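Polysialic acid O-acetyltransferase (Escherichia coli, PDB 3JQY) transfers acetyl groups from acetyl-CoA to hydroxyls of the capsular polysialic acid of the bacterium, acting as a trimer of left-handed beta-helices. Local coordinates at residues B[64-67]-B[68-72]; B[86-89]-B[90-94]; B[106-109]-B[110-114]; B[164-167]-B[168-172]. All blocks are in the same frame, centred on the assembly; numbering follows the deposited sequence. Where two conformers were deposited one is given.

Interaction 1 (B[64-67]-B[68-72]); sequences LIIE and DDVEC
Glu67 to Val70 form a type II beta turn that bends the chain from strand 63-66 into strand 71-80, with Asp69 taking the left-handed backbone conformation (phi 65°) at the corner. On the inner side of the bend, Ile66 and Val70 cross at about a right angle: the CG2 methyl of Ile66 lies 3.8 Å from CB of Val70 and 3.9 Å from its CG1. With chi1 at -55°, Ile66 places CG2 anti to the backbone N, which turns it toward Val70, while CG1 carries CD1 onward until it meets SG of Cys72 at 4.1 Å. CG2 of Ile66 comes equally near that sulfur, also 4.1 Å from Cys72 SG, so both branches of the isoleucine face the start of the next strand and CG2 fills the bend as well. The CG2 methyl of Val70 also lies 3.2 Å from Glu67 O, the carbonyl oxygen of the first turn residue. The extended side chain of Glu67 leads away from the bend and is held at both oxygens, OE2 in a salt bridge with Arg87 and OE1 by the backbone N of Lys90, while Asp68 OD1 accepts from the backbone N of Asp46. Glu67 thus ties its corner to the following coil, and Asp68 ties it to the preceding one. Aliphatic Ile66 and small Val70, four residues apart and both buried, with a turn between them, are the hallmark of a hexapeptide-repeat corner in a left-handed beta-helix.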
ATOM      1  N   LEU B  64      27.708  -5.083  13.973  1.00 11.23           N
ATOM      2  CA  LEU B  64      26.491  -5.885  13.877  1.00 10.19           C
ATOM      3  C   LEU B  64      26.616  -7.058  14.838  1.00 10.53           C
ATOM      4  O   LEU B  64      27.587  -7.816  14.772  1.00 14.15           O
ATOM      5  CB  LEU B  64      26.293  -6.410  12.458  1.00 10.75           C
ATOM      6  CG  LEU B  64      25.192  -7.459  12.263  1.00  9.11           C
ATOM      7  CD1 LEU B  64      23.843  -6.894  12.669  1.00 13.48           C
ATOM      8  CD2 LEU B  64      25.156  -7.961  10.826  1.00 13.23           C
ATOM      9  N   ILE B  65      25.636  -7.192  15.725  1.00  9.20           N
ATOM     10  CA  ILE B  65      25.579  -8.297  16.674  1.00  9.80           C
ATOM     11  C   ILE B  65      24.269  -9.040  16.472  1.00 11.40           C
ATOM     12  O   ILE B  65      23.192  -8.445  16.562  1.00 12.93           O
ATOM     13  CB  ILE B  65      25.570  -7.790  18.125  1.00 11.82           C
ATOM     14  CG1 ILE B  65      26.866  -7.058  18.454  1.00 16.43           C
ATOM     15  CG2 ILE B  65      25.325  -8.959  19.101  1.00 15.67           C
ATOM     16  CD1 ILE B  65      26.770  -6.229  19.716  1.00 24.18           C
ATOM     17  N   ILE B  66      24.353 -10.333  16.190  1.00 12.14           N
ATOM     18  CA  ILE B  66      23.151 -11.152  16.108  1.00  9.56           C
ATOM     19  C   ILE B  66      23.323 -12.324  17.061  1.00 15.27           C
ATOM     20  O   ILE B  66      24.287 -13.077  16.954  1.00 14.92           O
ATOM     21  CB  ILE B  66      22.922 -11.689  14.682  1.00 10.51           C
ATOM     22  CG1 ILE B  66      22.895 -10.542  13.668  1.00 11.30           C
ATOM     23  CG2 ILE B  66      21.630 -12.514  14.627  1.00 12.85           C
ATOM     24  CD1 ILE B  66      22.618 -10.980  12.246  1.00 14.26           C
ATOM     25  N   GLU B  67      22.390 -12.479  17.994  1.00 11.82           N
ATOM     26  CA  GLU B  67      22.567 -13.448  19.073  1.00 13.19           C
ATOM     27  C   GLU B  67      22.181 -14.877  18.683  1.00 12.08           C
ATOM     28  O   GLU B  67      21.677 -15.121  17.586  1.00 12.08           O
ATOM     29  CB  GLU B  67      21.822 -12.983  20.328  1.00 11.62           C
ATOM     30  CG  GLU B  67      22.287 -11.599  20.803  1.00 15.22           C
ATOM     31  CD  GLU B  67      21.672 -11.175  22.121  1.00 20.40           C
ATOM     32  OE1 GLU B  67      20.792 -11.900  22.636  1.00 18.76           O
ATOM     33  OE2 GLU B  67      22.082 -10.113  22.651  1.00 21.04           O
ATOM     34  N   ASP B  68      22.460 -15.817  19.583  1.00 15.78           N
ATOM     35  CA  ASP B  68      22.099 -17.218  19.377  1.00 14.03           C
ATOM     36  C   ASP B  68      20.594 -17.344  19.148  1.00 16.29           C
ATOM     37  O   ASP B  68      19.800 -16.559  19.686  1.00 16.25           O
ATOM     38  CB  ASP B  68      22.472 -18.050  20.607  1.00 13.86           C
ATOM     39  CG  ASP B  68      23.958 -18.389  20.683  1.00 18.65           C
ATOM     40  OD1 ASP B  68      24.704 -18.148  19.709  1.00 18.71           O
ATOM     41  OD2 ASP B  68      24.380 -18.918  21.736  1.00 22.94           O
ATOM     42  N   ASP B  69      20.216 -18.339  18.349  1.00 13.08           N
ATOM     43  CA  ASP B  69      18.821 -18.731  18.157  1.00 14.98           C
ATOM     44  C   ASP B  69      17.942 -17.688  17.480  1.00 16.47           C
ATOM     45  O   ASP B  69      16.718 -17.763  17.546  1.00 16.10           O
ATOM     46  CB  ASP B  69      18.206 -19.176  19.482  1.00 17.50           C
ATOM     47  CG  ASP B  69      18.907 -20.393  20.056  1.00 23.43           C
ATOM     48  OD1 ASP B  69      19.381 -21.224  19.257  1.00 21.18           O
ATOM     49  OD2 ASP B  69      18.991 -20.510  21.294  1.00 29.16           O
ATOM     50  N   VAL B  70      18.572 -16.731  16.811  1.00 11.76           N
ATOM     51  CA  VAL B  70      17.841 -15.824  15.955  1.00 12.47           C
ATOM     52  C   VAL B  70      17.632 -16.511  14.604  1.00 14.91           C
ATOM     53  O   VAL B  70      18.495 -17.255  14.137  1.00 15.31           O
ATOM     54  CB  VAL B  70      18.612 -14.500  15.795  1.00  8.61           C
ATOM     55  CG1 VAL B  70      17.895 -13.569  14.813  1.00 11.82           C
ATOM     56  CG2 VAL B  70      18.780 -13.834  17.152  1.00 13.96           C
ATOM     57  N   GLU B  71      16.470 -16.296  13.996  1.00 13.50           N
ATOM     58  CA  GLU B  71      16.235 -16.765  12.643  1.00 13.08           C
ATOM     59  C   GLU B  71      16.266 -15.573  11.696  1.00 15.78           C
ATOM     60  O   GLU B  71      15.420 -14.689  11.787  1.00 15.97           O
ATOM     61  CB  GLU B  71      14.866 -17.443  12.558  1.00 15.65           C
ATOM     62  CG  GLU B  71      14.392 -17.723  11.142  1.00 16.10           C
ATOM     63  CD  GLU B  71      12.937 -18.164  11.106  1.00 22.30           C
ATOM     64  OE1 GLU B  71      12.092 -17.408  10.574  1.00 22.10           O
ATOM     65  OE2 GLU B  71      12.635 -19.263  11.618  1.00 23.82           O
ATOM     66  N   CYS B  72      17.257 -15.539  10.812  1.00 12.75           N
ATOM     67  CA  CYS B  72      17.354 -14.500   9.797  1.00 10.43           C
ATOM     68  C   CYS B  72      17.107 -15.139   8.449  1.00 12.48           C
ATOM     69  O   CYS B  72      17.822 -16.061   8.061  1.00 13.16           O
ATOM     70  CB  CYS B  72      18.749 -13.880   9.788  1.00 13.87           C
ATOM     71  SG  CYS B  72      19.223 -13.118  11.337  1.00 16.00           S
TER

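Interaction 2 (B[86-89]-B[90-94]); sequences VRIH and KNSKI
Ile88, Ser92 and Ile94 form the inner side of the bend between strands 85-88 and 93-95, wrapped by a type II turn from His89 to Ser92. In one of the two conformers modelled for Ser92, OG donates to the backbone O of His89 over 2.7 Å, with a C=O...OG angle of 166°, almost in line with the carbonyl. The hydroxyl gets there because chi1 of 55° sets it between the backbone N and the carbonyl carbon; the same placement brings Ser92 OG within 3.2 Å of the CG2 methyl of Ile88. Bond and close contact both belong to this conformer, and the tightness here is conditional on it. Deeper in, the CD1 methyls of Ile88 and Ile94 meet at 4.1 Å as the two side chains slant past each other, a less intimate touch that continues the apolar lining of the coil. The outer side is much looser. The side chain of Lys90, bent at chi3, runs toward solvent, and Asn91 at the corner is likewise exposed. His89 is the exception here: its ring lies over Arg87, with NE2 of His89 3.2 Å above the Arg87 guanidinium plane and over its centre. The same two residues also reach the coils on either side, Arg87 in a salt bridge with Glu67 and His89 through ND1 to the backbone O of Ile108. Glu67, Arg87, His89 and Ile108 O thus make a polar ladder that climbs from coil to coil along the outside of the left-handed beta-helix.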
ATOM      1  N   VAL B  86      24.002  -2.230  15.225  1.00 11.94           N
ATOM      2  CA  VAL B  86      22.768  -2.997  15.079  1.00 10.53           C
ATOM      3  C   VAL B  86      22.884  -4.247  15.950  1.00 12.74           C
ATOM      4  O   VAL B  86      23.860  -4.998  15.845  1.00 10.42           O
ATOM      5  CB  VAL B  86      22.515  -3.415  13.610  1.00 10.13           C
ATOM      6  CG1 VAL B  86      21.267  -4.297  13.493  1.00  8.47           C
ATOM      7  CG2 VAL B  86      22.379  -2.181  12.713  1.00 10.23           C
ATOM      8  N   ARG B  87      21.899  -4.459  16.819  1.00  9.51           N
ATOM      9  CA  ARG B  87      21.905  -5.633  17.677  1.00  9.99           C
ATOM     10  C   ARG B  87      20.563  -6.327  17.612  1.00 11.07           C
ATOM     11  O   ARG B  87      19.517  -5.710  17.858  1.00 11.58           O
ATOM     12  CB  ARG B  87      22.210  -5.270  19.130  1.00 12.12           C
ATOM     13  CG  ARG B  87      22.201  -6.473  20.070  1.00 14.25           C
ATOM     14  CD  ARG B  87      22.461  -6.050  21.525  1.00 15.55           C
ATOM     15  NE  ARG B  87      22.441  -7.193  22.442  1.00 20.37           N
ATOM     16  CZ  ARG B  87      22.606  -7.106  23.760  1.00 29.27           C
ATOM     17  NH1 ARG B  87      22.803  -5.924  24.331  1.00 30.51           N
ATOM     18  NH2 ARG B  87      22.570  -8.203  24.512  1.00 29.44           N
ATOM     19  N   ILE B  88      20.600  -7.609  17.280  1.00 11.14           N
ATOM     20  CA  ILE B  88      19.390  -8.407  17.196  1.00 10.41           C
ATOM     21  C   ILE B  88      19.422  -9.466  18.292  1.00 10.94           C
ATOM     22  O   ILE B  88      20.275 -10.349  18.288  1.00 12.65           O
ATOM     23  CB  ILE B  88      19.255  -9.049  15.812  1.00 11.04           C
ATOM     24  CG1 ILE B  88      19.245  -7.962  14.729  1.00 15.30           C
ATOM     25  CG2 ILE B  88      17.994  -9.905  15.735  1.00 11.90           C
ATOM     26  CD1 ILE B  88      19.116  -8.488  13.318  1.00 17.07           C
ATOM     27  N   HIS B  89      18.491  -9.360  19.233  1.00 10.86           N
ATOM     28  CA  HIS B  89      18.506 -10.201  20.434  1.00 12.46           C
ATOM     29  C   HIS B  89      18.000 -11.624  20.197  1.00 12.70           C
ATOM     30  O   HIS B  89      17.282 -11.893  19.235  1.00 13.49           O
ATOM     31  CB  HIS B  89      17.672  -9.559  21.545  1.00 11.53           C
ATOM     32  CG  HIS B  89      18.344  -8.415  22.241  1.00 14.51           C
ATOM     33  ND1 HIS B  89      18.549  -7.191  21.642  1.00 18.97           N
ATOM     34  CD2 HIS B  89      18.825  -8.302  23.503  1.00 14.11           C
ATOM     35  CE1 HIS B  89      19.140  -6.377  22.499  1.00 18.78           C
ATOM     36  NE2 HIS B  89      19.320  -7.027  23.635  1.00 29.47           N
ATOM     37  N   LYS B  90      18.362 -12.523  21.111  1.00 10.87           N
ATOM     38  CA  LYS B  90      18.083 -13.952  20.967  1.00  9.60           C
ATOM     39  C   LYS B  90      16.618 -14.303  20.739  1.00 15.33           C
ATOM     40  O   LYS B  90      15.711 -13.616  21.222  1.00 11.86           O
ATOM     41  CB  LYS B  90      18.603 -14.709  22.196  1.00 17.24           C
ATOM     42  CG  LYS B  90      18.072 -14.164  23.508  1.00 18.29           C
ATOM     43  CD  LYS B  90      18.287 -15.148  24.661  1.00 29.41           C
ATOM     44  CE  LYS B  90      19.761 -15.430  24.905  1.00 45.75           C
ATOM     45  NZ  LYS B  90      19.965 -16.382  26.042  1.00 55.92           N
ATOM     46  N   ASN B  91      16.409 -15.374  19.978  1.00 12.70           N
ATOM     47  CA  ASN B  91      15.097 -15.980  19.774  1.00 12.15           C
ATOM     48  C   ASN B  91      14.122 -15.136  18.961  1.00 15.75           C
ATOM     49  O   ASN B  91      12.929 -15.421  18.918  1.00 16.15           O
ATOM     50  CB  ASN B  91      14.484 -16.387  21.109  1.00 14.92           C
ATOM     51  CG  ASN B  91      15.219 -17.547  21.743  1.00 24.20           C
ATOM     52  OD1 ASN B  91      15.226 -18.651  21.205  1.00 25.79           O
ATOM     53  ND2 ASN B  91      15.851 -17.300  22.883  1.00 27.74           N
ATOM     54  N   SER B  92      14.629 -14.101  18.312  1.00 13.24           N
ATOM     55  CA  SER B  92      13.813 -13.287  17.422  0.62 13.52           C
ATOM     56  C   SER B  92      13.796 -13.905  16.027  1.00 13.79           C
ATOM     57  O   SER B  92      14.600 -14.783  15.715  1.00 14.15           O
ATOM     58  CB  SER B  92      14.354 -11.859  17.357  0.62 12.88           C
ATOM     59  OG  SER B  92      15.721 -11.857  16.977  0.62 12.31           O
ATOM     60  N   LYS B  93      12.882 -13.438  15.185  1.00 11.99           N
ATOM     61  CA  LYS B  93      12.796 -13.919  13.815  1.00 11.24           C
ATOM     62  C   LYS B  93      12.699 -12.703  12.918  1.00 14.67           C
ATOM     63  O   LYS B  93      11.809 -11.872  13.100  1.00 15.26           O
ATOM     64  CB  LYS B  93      11.553 -14.788  13.624  1.00 14.79           C
ATOM     65  CG  LYS B  93      11.504 -16.010  14.532  1.00 18.50           C
ATOM     66  CD  LYS B  93      10.356 -16.919  14.123  1.00 22.90           C
ATOM     67  CE  LYS B  93      10.270 -18.141  15.016  1.00 30.77           C
ATOM     68  NZ  LYS B  93       9.172 -19.044  14.571  1.00 43.66           N
ATOM     69  N   ILE B  94      13.606 -12.589  11.954  1.00 10.86           N
ATOM     70  CA  ILE B  94      13.682 -11.361  11.168  1.00 10.21           C
ATOM     71  C   ILE B  94      13.896 -11.606   9.679  1.00 12.02           C
ATOM     72  O   ILE B  94      14.546 -12.579   9.267  1.00 13.14           O
ATOM     73  CB  ILE B  94      14.775 -10.419  11.713  1.00 15.12           C
ATOM     74  CG1 ILE B  94      14.726  -9.069  10.991  1.00 18.48           C
ATOM     75  CG2 ILE B  94      16.138 -11.069  11.594  1.00 16.02           C
ATOM     76  CD1 ILE B  94      15.396  -7.944  11.740  1.00 18.09           C
TER

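Interaction 3 (B[106-109]-B[110-114]); sequences VIIG and RRTTI
The guanidinium groups of Arg110 and Arg111 lie beside each other on the outside of the bend: that of Arg110 has NH1 of Arg111 at its edge, in plane. The Arg111 guanidinium is placed differently, for over one of its faces sits the CB of Arg110, 3.7 Å above the plane and offset toward the rim. Both arginines extend outward from the type II turn of Gly109 to Thr112. Inside the bend the contact is apolar. Ile108 and Ile114 reach toward each other tip to tip, CD1 to CD1 at 3.8 Å, and the same Ile114 CD1 is 3.9 Å from Ile108 CG2. Thr112 crosses Ile108 at about a right angle, its CG2 4.1 Å from Ile108 CG2. A chi1 of -80° turns this methyl into the bend and sends OG1 toward the following coil, where it pairs with Gly130 O and Cys133 N. Arg111 NE, in a salt bridge with Asp132, and Arg110 N, bonded to His131 ND1, bind to that coil too, whereas the Arg110 side chain leans on His89 and Lys90 of the preceding one. The salt bridge to Asp132 probably offsets part of the charge of two arginines lying so close together. The corner itself must rely on methyl packing, since the buried Gly109 O, 3.6 Å from Thr112 CB, has no polar partner in the model.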
ATOM      1  N   VAL B 106      20.210   0.494  15.772  1.00 10.78           N
ATOM      2  CA  VAL B 106      18.972  -0.235  15.532  1.00 12.78           C
ATOM      3  C   VAL B 106      19.027  -1.454  16.432  1.00 12.80           C
ATOM      4  O   VAL B 106      19.973  -2.228  16.364  1.00 12.10           O
ATOM      5  CB  VAL B 106      18.822  -0.654  14.063  1.00 10.12           C
ATOM      6  CG1 VAL B 106      17.554  -1.483  13.863  1.00 13.03           C
ATOM      7  CG2 VAL B 106      18.792   0.588  13.159  1.00 12.28           C
ATOM      8  N   ILE B 107      18.028  -1.595  17.293  1.00 10.48           N
ATOM      9  CA  ILE B 107      17.985  -2.688  18.256  0.56 11.16           C
ATOM     10  C   ILE B 107      16.659  -3.416  18.143  1.00 12.87           C
ATOM     11  O   ILE B 107      15.608  -2.788  18.090  1.00 15.94           O
ATOM     12  CB  ILE B 107      18.126  -2.181  19.710  0.56 12.53           C
ATOM     13  CG1 ILE B 107      19.329  -1.243  19.852  0.56 14.47           C
ATOM     14  CG2 ILE B 107      18.209  -3.358  20.683  0.56 15.80           C
ATOM     15  CD1 ILE B 107      20.638  -1.841  19.405  0.56 13.80           C
ATOM     16  N   ILE B 108      16.717  -4.741  18.106  1.00 11.45           N
ATOM     17  CA  ILE B 108      15.519  -5.563  18.043  1.00  9.15           C
ATOM     18  C   ILE B 108      15.543  -6.557  19.202  1.00 12.06           C
ATOM     19  O   ILE B 108      16.482  -7.333  19.341  1.00 12.24           O
ATOM     20  CB  ILE B 108      15.451  -6.292  16.705  1.00  8.97           C
ATOM     21  CG1 ILE B 108      15.396  -5.261  15.563  1.00 16.37           C
ATOM     22  CG2 ILE B 108      14.249  -7.234  16.669  1.00 14.17           C
ATOM     23  CD1 ILE B 108      15.456  -5.861  14.182  1.00 26.02           C
ATOM     24  N   GLY B 109      14.515  -6.510  20.043  1.00 10.89           N
ATOM     25  CA  GLY B 109      14.503  -7.253  21.293  1.00 15.94           C
ATOM     26  C   GLY B 109      14.248  -8.747  21.166  1.00 13.25           C
ATOM     27  O   GLY B 109      14.044  -9.272  20.075  1.00 14.36           O
ATOM     28  N   ARG B 110      14.243  -9.424  22.310  1.00 10.54           N
ATOM     29  CA  ARG B 110      14.094 -10.874  22.371  1.00 13.46           C
ATOM     30  C   ARG B 110      12.705 -11.362  21.982  1.00 12.02           C
ATOM     31  O   ARG B 110      11.699 -10.734  22.322  1.00 12.03           O
ATOM     32  CB  ARG B 110      14.403 -11.359  23.794  1.00 15.34           C
ATOM     33  CG  ARG B 110      15.817 -11.073  24.236  1.00 12.54           C
ATOM     34  CD  ARG B 110      16.114 -11.726  25.583  1.00 27.23           C
ATOM     35  NE  ARG B 110      15.567 -10.961  26.697  1.00 34.27           N
ATOM     36  CZ  ARG B 110      16.236 -10.017  27.354  1.00 48.20           C
ATOM     37  NH1 ARG B 110      17.481  -9.718  27.008  1.00 46.20           N
ATOM     38  NH2 ARG B 110      15.660  -9.370  28.361  1.00 55.24           N
ATOM     39  N   ARG B 111      12.663 -12.496  21.284  1.00 12.97           N
ATOM     40  CA  ARG B 111      11.410 -13.171  20.959  1.00 14.68           C
ATOM     41  C   ARG B 111      10.472 -12.317  20.114  1.00 17.52           C
ATOM     42  O   ARG B 111       9.263 -12.525  20.112  1.00 17.10           O
ATOM     43  CB  ARG B 111      10.692 -13.628  22.237  1.00 14.47           C
ATOM     44  CG  ARG B 111      11.542 -14.542  23.123  1.00 16.13           C
ATOM     45  CD  ARG B 111      10.880 -14.800  24.470  1.00 19.70           C
ATOM     46  NE  ARG B 111      10.585 -13.557  25.186  1.00 19.41           N
ATOM     47  CZ  ARG B 111      11.407 -12.963  26.044  1.00 20.27           C
ATOM     48  NH1 ARG B 111      12.599 -13.488  26.318  1.00 19.50           N
ATOM     49  NH2 ARG B 111      11.039 -11.834  26.633  1.00 18.59           N
ATOM     50  N   THR B 112      11.032 -11.360  19.389  1.00 12.68           N
ATOM     51  CA  THR B 112      10.231 -10.537  18.499  1.00 11.78           C
ATOM     52  C   THR B 112      10.210 -11.169  17.108  1.00 11.18           C
ATOM     53  O   THR B 112      11.226 -11.682  16.639  1.00 14.58           O
ATOM     54  CB  THR B 112      10.788  -9.102  18.452  1.00 13.98           C
ATOM     55  OG1 THR B 112      10.336  -8.385  19.612  1.00 11.81           O
ATOM     56  CG2 THR B 112      10.347  -8.376  17.186  1.00 12.65           C
ATOM     57  N   THR B 113       9.048 -11.159  16.461  1.00 11.41           N
ATOM     58  CA  THR B 113       8.925 -11.706  15.113  1.00 10.71           C
ATOM     59  C   THR B 113       8.632 -10.605  14.112  1.00 13.19           C
ATOM     60  O   THR B 113       7.841  -9.703  14.381  1.00 11.82           O
ATOM     61  CB  THR B 113       7.846 -12.805  15.030  1.00 13.13           C
ATOM     62  OG1 THR B 113       6.558 -12.257  15.350  1.00 14.86           O
ATOM     63  CG2 THR B 113       8.174 -13.911  16.019  1.00 12.37           C
ATOM     64  N   ILE B 114       9.297 -10.674  12.964  1.00 10.93           N
ATOM     65  CA  ILE B 114       9.191  -9.622  11.961  1.00 10.69           C
ATOM     66  C   ILE B 114       8.960 -10.243  10.592  1.00 13.13           C
ATOM     67  O   ILE B 114       9.728 -11.098  10.141  1.00 14.67           O
ATOM     68  CB  ILE B 114      10.463  -8.759  11.929  1.00 12.49           C
ATOM     69  CG1 ILE B 114      10.629  -8.009  13.260  1.00 12.74           C
ATOM     70  CG2 ILE B 114      10.433  -7.820  10.736  1.00 13.04           C
ATOM     71  CD1 ILE B 114      12.015  -7.410  13.482  1.00 17.26           C
TER

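Interaction 4 (B[164-167]-B[168-172]); sequences IIIS and SYVWV
Ile166 and Val170 pack across a corner of the left-handed beta-helix, where strand 164-166 bends into strand 171-172. Among apolar contacts, the CG2 methyl of Ile166, a residue modelled in two conformers, lies 3.7 Å from CB and 3.8 Å from CG1 of Val170, the two side chains crossing at about a right angle. The second methyl of the valine is hardly farther off, Val170 CG2 lying 4.0 Å from Ile166 CG2, so a single isoleucine methyl rests against the whole branch point of the valine. The polar groups of the corner look elsewhere. Ser168 OG, set anti to its own carbonyl carbon by chi1 of -67°, bonds to the backbone N of His131, and Ser168 O accepts from Ser186 OG, so this one residue joins the coils before and after it. Aromatic contacts cover the outer face of the coil, where both rings are buried by other parts of the protein: Tyr169, at the left-handed corner position (phi 62°), stacks on Trp220 and Tyr238 and bonds through OH to Trp220 O. Trp171 meets His147 of the second subunit edge to face and packs on Asp145 of that chain, two residues that probably bind acetyl-CoA, as in relatives, which places this strand at a subunit boundary beside the likely cofactor site. At the bend itself, the buried Ser167 O has no polar partner in the model and faces the Val170 CG2 methyl at 3.4 Å.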
ATOM      1  N   ILE B 164      12.617   6.354  16.471  1.00  9.79           N
ATOM      2  CA  ILE B 164      11.385   5.583  16.583  1.00  8.63           C
ATOM      3  C   ILE B 164      11.577   4.541  17.675  1.00 12.53           C
ATOM      4  O   ILE B 164      12.580   3.838  17.700  1.00 13.02           O
ATOM      5  CB  ILE B 164      11.022   4.877  15.254  1.00  9.90           C
ATOM      6  CG1 ILE B 164      10.653   5.923  14.202  1.00 10.83           C
ATOM      7  CG2 ILE B 164       9.861   3.926  15.465  1.00 13.74           C
ATOM      8  CD1 ILE B 164      10.648   5.413  12.778  1.00 11.53           C
ATOM      9  N   ILE B 165      10.619   4.456  18.584  1.00  9.33           N
ATOM     10  CA  ILE B 165      10.735   3.557  19.728  1.00 12.26           C
ATOM     11  C   ILE B 165       9.469   2.729  19.864  1.00 16.37           C
ATOM     12  O   ILE B 165       8.422   3.238  20.260  1.00 18.59           O
ATOM     13  CB  ILE B 165      10.986   4.332  21.044  1.00 14.61           C
ATOM     14  CG1 ILE B 165      12.193   5.261  20.898  1.00 16.14           C
ATOM     15  CG2 ILE B 165      11.200   3.364  22.202  1.00 21.13           C
ATOM     16  CD1 ILE B 165      13.473   4.561  20.500  1.00 27.55           C
ATOM     17  N   ILE B 166       9.562   1.458  19.497  1.00  9.05           N
ATOM     18  CA  ILE B 166       8.456   0.535  19.693  0.54 11.58           C
ATOM     19  C   ILE B 166       8.696  -0.236  20.987  1.00 12.55           C
ATOM     20  O   ILE B 166       9.671  -0.964  21.112  1.00 13.86           O
ATOM     21  CB  ILE B 166       8.316  -0.428  18.499  0.54 11.68           C
ATOM     22  CG1 ILE B 166       8.181   0.372  17.199  0.54 15.56           C
ATOM     23  CG2 ILE B 166       7.133  -1.376  18.706  0.54 11.71           C
ATOM     24  CD1 ILE B 166       8.213  -0.466  15.952  0.54 13.18           C
ATOM     25  N   SER B 167       7.812  -0.042  21.962  1.00 10.95           N
ATOM     26  CA  SER B 167       7.974  -0.694  23.258  1.00 16.48           C
ATOM     27  C   SER B 167       7.820  -2.205  23.156  1.00 12.73           C
ATOM     28  O   SER B 167       7.421  -2.734  22.121  1.00 13.64           O
ATOM     29  CB  SER B 167       6.971  -0.138  24.271  1.00 14.41           C
ATOM     30  OG  SER B 167       7.250   1.221  24.564  1.00 17.25           O
ATOM     31  N   SER B 168       8.122  -2.897  24.248  1.00 12.02           N
ATOM     32  CA  SER B 168       7.909  -4.335  24.293  1.00 10.58           C
ATOM     33  C   SER B 168       6.431  -4.662  24.151  1.00 12.42           C
ATOM     34  O   SER B 168       5.564  -3.898  24.576  1.00 13.86           O
ATOM     35  CB  SER B 168       8.458  -4.922  25.599  1.00 14.12           C
ATOM     36  OG  SER B 168       9.873  -4.809  25.640  1.00 14.15           O
ATOM     37  N   TYR B 169       6.160  -5.809  23.544  1.00 11.24           N
ATOM     38  CA  TYR B 169       4.809  -6.357  23.444  1.00 12.20           C
ATOM     39  C   TYR B 169       3.863  -5.441  22.659  1.00 11.09           C
ATOM     40  O   TYR B 169       2.767  -5.106  23.114  1.00 12.86           O
ATOM     41  CB  TYR B 169       4.241  -6.716  24.828  1.00 12.69           C
ATOM     42  CG  TYR B 169       3.158  -7.768  24.739  1.00 13.43           C
ATOM     43  CD1 TYR B 169       3.451  -9.034  24.264  1.00 12.16           C
ATOM     44  CD2 TYR B 169       1.843  -7.486  25.098  1.00 12.87           C
ATOM     45  CE1 TYR B 169       2.475 -10.010  24.152  1.00 14.06           C
ATOM     46  CE2 TYR B 169       0.845  -8.470  24.998  1.00 12.45           C
ATOM     47  CZ  TYR B 169       1.177  -9.726  24.522  1.00 11.99           C
ATOM     48  OH  TYR B 169       0.218 -10.712  24.403  1.00 14.17           O
ATOM     49  N   VAL B 170       4.309  -5.057  21.469  1.00  8.15           N
ATOM     50  CA  VAL B 170       3.484  -4.308  20.530  1.00  7.29           C
ATOM     51  C   VAL B 170       3.191  -5.150  19.294  1.00 11.27           C
ATOM     52  O   VAL B 170       4.063  -5.858  18.796  1.00 10.16           O
ATOM     53  CB  VAL B 170       4.168  -2.987  20.116  1.00  8.91           C
ATOM     54  CG1 VAL B 170       3.434  -2.335  18.952  1.00 11.15           C
ATOM     55  CG2 VAL B 170       4.219  -2.044  21.313  1.00 11.09           C
ATOM     56  N   TRP B 171       1.952  -5.070  18.813  1.00  8.93           N
ATOM     57  CA  TRP B 171       1.550  -5.726  17.575  1.00 10.94           C
ATOM     58  C   TRP B 171       1.446  -4.658  16.493  1.00 11.25           C
ATOM     59  O   TRP B 171       0.579  -3.775  16.565  1.00 10.24           O
ATOM     60  CB  TRP B 171       0.214  -6.447  17.774  1.00 12.27           C
ATOM     61  CG  TRP B 171      -0.434  -6.979  16.507  1.00 10.78           C
ATOM     62  CD1 TRP B 171       0.153  -7.157  15.291  1.00 10.57           C
ATOM     63  CD2 TRP B 171      -1.791  -7.425  16.366  1.00 11.45           C
ATOM     64  NE1 TRP B 171      -0.757  -7.676  14.390  1.00 12.72           N
ATOM     65  CE2 TRP B 171      -1.957  -7.853  15.031  1.00 11.76           C
ATOM     66  CE3 TRP B 171      -2.880  -7.498  17.240  1.00 13.98           C
ATOM     67  CZ2 TRP B 171      -3.174  -8.335  14.548  1.00 16.54           C
ATOM     68  CZ3 TRP B 171      -4.086  -7.988  16.760  1.00 12.84           C
ATOM     69  CH2 TRP B 171      -4.223  -8.397  15.426  1.00 15.24           C
ATOM     70  N   VAL B 172       2.362  -4.693  15.526  1.00  9.04           N
ATOM     71  CA  VAL B 172       2.264  -3.789  14.386  1.00 10.38           C
ATOM     72  C   VAL B 172       1.701  -4.572  13.201  1.00  8.23           C
ATOM     73  O   VAL B 172       2.260  -5.582  12.778  1.00 10.70           O
ATOM     74  CB  VAL B 172       3.601  -3.123  14.020  1.00  8.26           C
ATOM     75  CG1 VAL B 172       3.407  -2.159  12.843  1.00 11.48           C
ATOM     76  CG2 VAL B 172       4.170  -2.358  15.220  1.00 10.66           C
TER

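How the interactions relate
Interactions 1 to 4 follow in series along the chain at equivalent corners of the left-handed beta-helix; interactions 1 to 3 lie on successive coils, and interaction 4 follows after one intervening coil. Their first strands, 63-66, 85-88, 105-108 and 164-166, belong to one parallel sheet, with strand 126-129 between the last two. Centres of interactions 1 and 2, and of 2 and 3, are about 5 Å apart, whereas interaction 4 lies about 10 Å from interaction 3 and 19 Å from interaction 1. Adjacent corners touch: Glu71 O probably accepts from Ile94 N, Lys93 probably pairs with Thr112 and Ile114, and Ile94 packs on Ile108. They line one edge of the prism, interrupted by the intervening coil, and at interaction 4 that edge touches the second subunit.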